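PDB 4XJW: sialidase B from Streptococcus pneumoniae serotype 4, which hydrolyses alpha-2,3-, alpha-2,6- and alpha-2,8-glycosidic linkages of terminal sialic acids in oligosaccharides, glycoproteins and glycolipids. Local coordinates for residues Leu22-Asp25 against Lys26-Gly29; Val307-Ala310 against Gly311-Asn314. The protein carries 1 engineered substitution. All coordinates share one frame; numbering follows the deposited sequence.

Contact 1. Residues Leu22-Asp25 against Lys26-Gly29; sequences LLLD and KLSG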
loop_
_atom_site.group_PDB
_atom_site.type_symbol
_atom_site.label_atom_id
_atom_site.label_comp_id
_atom_site.label_asym_id
_atom_site.label_seq_id
_atom_site.Cartn_x
_atom_site.Cartn_y
_atom_site.Cartn_z
ATOM N N LEU A 22 -8.317 -30.686 -30.118
ATOM C CA LEU A 22 -7.883 -31.249 -28.844
ATOM C C LEU A 22 -8.823 -30.903 -27.692
ATOM O O LEU A 22 -8.673 -31.419 -26.585
ATOM C CB LEU A 22 -6.472 -30.760 -28.524
ATOM C CG LEU A 22 -5.401 -31.225 -29.502
ATOM C CD1 LEU A 22 -4.089 -30.486 -29.259
ATOM C CD2 LEU A 22 -5.215 -32.729 -29.381
ATOM N N LEU A 23 -9.799 -30.039 -27.953
ATOM C CA LEU A 23 -10.537 -29.411 -26.863
ATOM C C LEU A 23 -12.061 -29.372 -27.045
ATOM O O LEU A 23 -12.805 -29.682 -26.118
ATOM C CB LEU A 23 -9.973 -28.000 -26.622
ATOM C CG LEU A 23 -10.446 -27.178 -25.423
ATOM C CD1 LEU A 23 -10.509 -28.043 -24.182
ATOM C CD2 LEU A 23 -9.515 -25.995 -25.204
ATOM N N LEU A 24 -12.532 -29.013 -28.237
ATOM C CA LEU A 24 -13.954 -28.706 -28.412
ATOM C C LEU A 24 -14.941 -29.850 -28.148
ATOM O O LEU A 24 -16.024 -29.628 -27.600
ATOM C CB LEU A 24 -14.213 -28.066 -29.778
ATOM C CG LEU A 24 -13.552 -26.700 -29.919
ATOM C CD1 LEU A 24 -13.786 -26.138 -31.300
ATOM C CD2 LEU A 24 -14.079 -25.755 -28.859
ATOM N N ASP A 25 -14.578 -31.068 -28.530
ATOM C CA ASP A 25 -15.454 -32.207 -28.266
ATOM C C ASP A 25 -15.468 -32.590 -26.782
ATOM O O ASP A 25 -16.401 -33.241 -26.302
ATOM C CB ASP A 25 -15.077 -33.404 -29.144
ATOM C CG ASP A 25 -13.600 -33.430 -29.505
ATOM O OD1 ASP A 25 -12.757 -33.042 -28.659
ATOM O OD2 ASP A 25 -13.278 -33.846 -30.643
ATOM N N LYS A 26 -14.436 -32.166 -26.057
ATOM C CA LYS A 26 -14.292 -32.506 -24.646
ATOM C C LYS A 26 -15.060 -31.546 -23.743
ATOM O O LYS A 26 -15.376 -31.885 -22.603
ATOM C CB LYS A 26 -12.817 -32.478 -24.245
ATOM C CG LYS A 26 -11.845 -32.795 -25.375
ATOM C CD LYS A 26 -11.877 -34.271 -25.733
ATOM C CE LYS A 26 -10.515 -34.756 -26.235
ATOM N NZ LYS A 26 -10.174 -34.236 -27.595
ATOM N N LEU A 27 -15.329 -30.338 -24.237
ATOM C CA LEU A 27 -16.039 -29.350 -23.433
ATOM C C LEU A 27 -17.443 -29.842 -23.125
ATOM O O LEU A 27 -18.211 -30.143 -24.035
ATOM C CB LEU A 27 -16.071 -27.978 -24.123
ATOM C CG LEU A 27 -14.773 -27.190 -23.940
ATOM C CD1 LEU A 27 -14.737 -25.951 -24.815
ATOM C CD2 LEU A 27 -14.561 -26.823 -22.475
ATOM N N SER A 28 -17.767 -29.920 -21.838
ATOM C CA SER A 28 -18.991 -30.568 -21.390
ATOM C C SER A 28 -19.518 -29.941 -20.107
ATOM O O SER A 28 -18.754 -29.692 -19.174
ATOM C CB SER A 28 -18.718 -32.055 -21.159
ATOM O OG SER A 28 -18.191 -32.653 -22.322
ATOM N N GLY A 29 -20.827 -29.707 -20.050
ATOM C CA GLY A 29 -21.423 -29.146 -18.858
ATOM C C GLY A 29 -21.197 -27.650 -18.841
ATOM O O GLY A 29 -20.537 -27.097 -19.733
HETATM O O HOH W 1 -18.578 -30.954 -26.453
#

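Contact 2. Residues Val307-Ala310 against Gly311-Asn314; sequences VMPA and GIGN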
loop_
_atom_site.group_PDB
_atom_site.type_symbol
_atom_site.label_atom_id
_atom_site.label_comp_id
_atom_site.label_asym_id
_atom_site.label_seq_id
_atom_site.Cartn_x
_atom_site.Cartn_y
_atom_site.Cartn_z
ATOM N N VAL A 307 -2.075 11.144 13.066
ATOM C CA VAL A 307 -3.392 10.819 13.624
ATOM C C VAL A 307 -4.413 11.810 13.110
ATOM O O VAL A 307 -4.186 13.022 13.158
ATOM C CB VAL A 307 -3.397 10.879 15.156
ATOM C CG1 VAL A 307 -4.699 10.283 15.696
ATOM C CG2 VAL A 307 -2.213 10.134 15.700
ATOM N N MET A 308 -5.536 11.285 12.632
ATOM C CA MET A 308 -6.645 12.088 12.115
ATOM C C MET A 308 -7.901 11.897 12.952
ATOM O O MET A 308 -8.378 10.774 13.126
ATOM C CB MET A 308 -6.953 11.680 10.681
ATOM C CG MET A 308 -5.802 11.866 9.716
ATOM S SD MET A 308 -5.459 13.610 9.406
ATOM C CE MET A 308 -4.026 13.472 8.336
ATOM N N PRO A 309 -8.460 12.997 13.471
ATOM C CA PRO A 309 -9.760 12.928 14.139
ATOM C C PRO A 309 -10.861 12.500 13.171
ATOM O O PRO A 309 -10.671 12.500 11.948
ATOM C CB PRO A 309 -9.999 14.378 14.581
ATOM C CG PRO A 309 -8.623 14.990 14.662
ATOM C CD PRO A 309 -7.898 14.356 13.505
ATOM N N ALA A 310 -12.014 12.137 13.725
ATOM C CA ALA A 310 -13.140 11.681 12.918
ATOM C C ALA A 310 -13.429 12.606 11.739
ATOM O O ALA A 310 -13.590 13.809 11.907
ATOM C CB ALA A 310 -14.374 11.514 13.774
ATOM N N GLY A 311 -13.473 12.021 10.549
ATOM C CA GLY A 311 -13.834 12.736 9.341
ATOM C C GLY A 311 -12.769 13.679 8.818
ATOM O O GLY A 311 -13.044 14.473 7.924
ATOM N N ILE A 312 -11.558 13.591 9.358
ATOM C CA ILE A 312 -10.477 14.501 8.975
ATOM C C ILE A 312 -9.417 13.800 8.121
ATOM O O ILE A 312 -9.113 12.619 8.337
ATOM C CB ILE A 312 -9.827 15.158 10.219
ATOM C CG1 ILE A 312 -10.885 15.909 11.036
ATOM C CG2 ILE A 312 -8.663 16.082 9.824
ATOM C CD1 ILE A 312 -11.741 16.858 10.214
ATOM N N GLY A 313 -8.905 14.524 7.123
ATOM C CA GLY A 313 -7.777 14.098 6.315
ATOM C C GLY A 313 -7.002 15.333 5.884
ATOM O O GLY A 313 -7.323 16.451 6.310
ATOM N N ASN A 314 -5.993 15.144 5.038
ATOM C CA ASN A 314 -5.162 16.260 4.584
ATOM C C ASN A 314 -5.965 17.438 4.043
ATOM O O ASN A 314 -5.639 18.599 4.319
ATOM C CB ASN A 314 -4.168 15.793 3.516
ATOM C CG ASN A 314 -3.613 16.946 2.698
ATOM O OD1 ASN A 314 -3.968 17.125 1.531
ATOM N ND2 ASN A 314 -2.763 17.752 3.318
#

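Contact 1. Residues Leu22-Asp25 against Lys26-Gly29
Lys26 folds back over the turn that follows helix 20-23 and reaches two oxygens. Its chain is bent at each of the last three torsions, among them chi4 at -72°, which carries the ammonium back toward the helix. NZ makes a salt bridge with Asp25 OD1 at 3.0 Å, approaching on the syn side but 33° out of the carboxylate plane, and a weak hydrogen bond of 3.3 Å to Leu22 O. The Asp25 and Lys26 side chains lie alongside each other, pointing the same way, with Lys26 CD only 3.3 Å from Asp25 OD1. In the backbone of the turn, Leu23 O accepts Lys26 N at 3.0 Å and, weakly, Leu27 N. On the apolar side, Leu24 CD2 meets Leu27 CD1 at 4.1 Å, while Leu23 CD1 lies against Leu27 CG; Leu52 touches both Leu24 and Leu27, and Leu172 touches Leu23 and Leu27. Ser28 OG turns back to Lys26 O, which also receives Asn174 ND2, and a water bridges Leu24 O and Leu27 O. The turn is thus two-sided: Leu23, Leu24 and Leu27 pack on strands 46-53 and 166-173 of the N-terminal domain, while the Asp25 carboxylate and Leu22 carbonyl probably help stabilise the positive charge of Lys26.

Contact 2. Residues Val307-Ala310 against Gly311-Asn314
The chain reverses in a type II beta turn from Pro309 to Ile312, closed by Ile312 N donating to Pro309 O at 2.9 Å, the donor tilted 29° from the carbonyl plane. Gly311 takes the third position with the positive phi (74°) this turn type calls for. Ile312 folds back over the turn, its CB 3.9 Å from Pro309 CD and its CG1 4.0 Å from Pro309 CB, so the branched side chain lies obliquely across the proline ring. With CG2 anti to the backbone N and CG1 beside that N (chi1 -58°), the two branches of Ile312 part, CG2 4.1 Å from Met308 SD and CG1 3.5 Å from Ala310 O. Met308 bends at chi2, which carries its thioether along the returning chain: SD lies 3.9 Å from Gly313 CA, and CE ends near Asn314 N. The turn follows strand 301-308, whose last residues, Val307 and Met308, bond through their backbones to Tyr420 and Ser286 in the flanking strands 420-426 and 286-294. Met308 packs on Ser286 and Ile288 of the latter, Pro309 on Tyr420 of the former, and Asn316 ties the outgoing loop through Gly311 O and Gly313 N.

How the contacts relate
Contacts 1 and 2 belong to different parts of the enzyme and do not touch: their centres are 56 Å apart, their nearest atoms about 50 Å, and they lie on opposite sides of the chain's centre. Contact 1 is in the N-terminal concanavalin-like domain, at the surface and away from the annotated sites. Contact 2 takes in the end of a strand of the sialidase beta-propeller and leads toward the catalytic centre: the side chain of Asn314 is about 6 Å from that of Asp232, the probable proton acceptor, and about 10 Å from that of Glu503, a predicted active-site residue. Neither contact contains a residue of the pocket that holds the inhibitor Optactin.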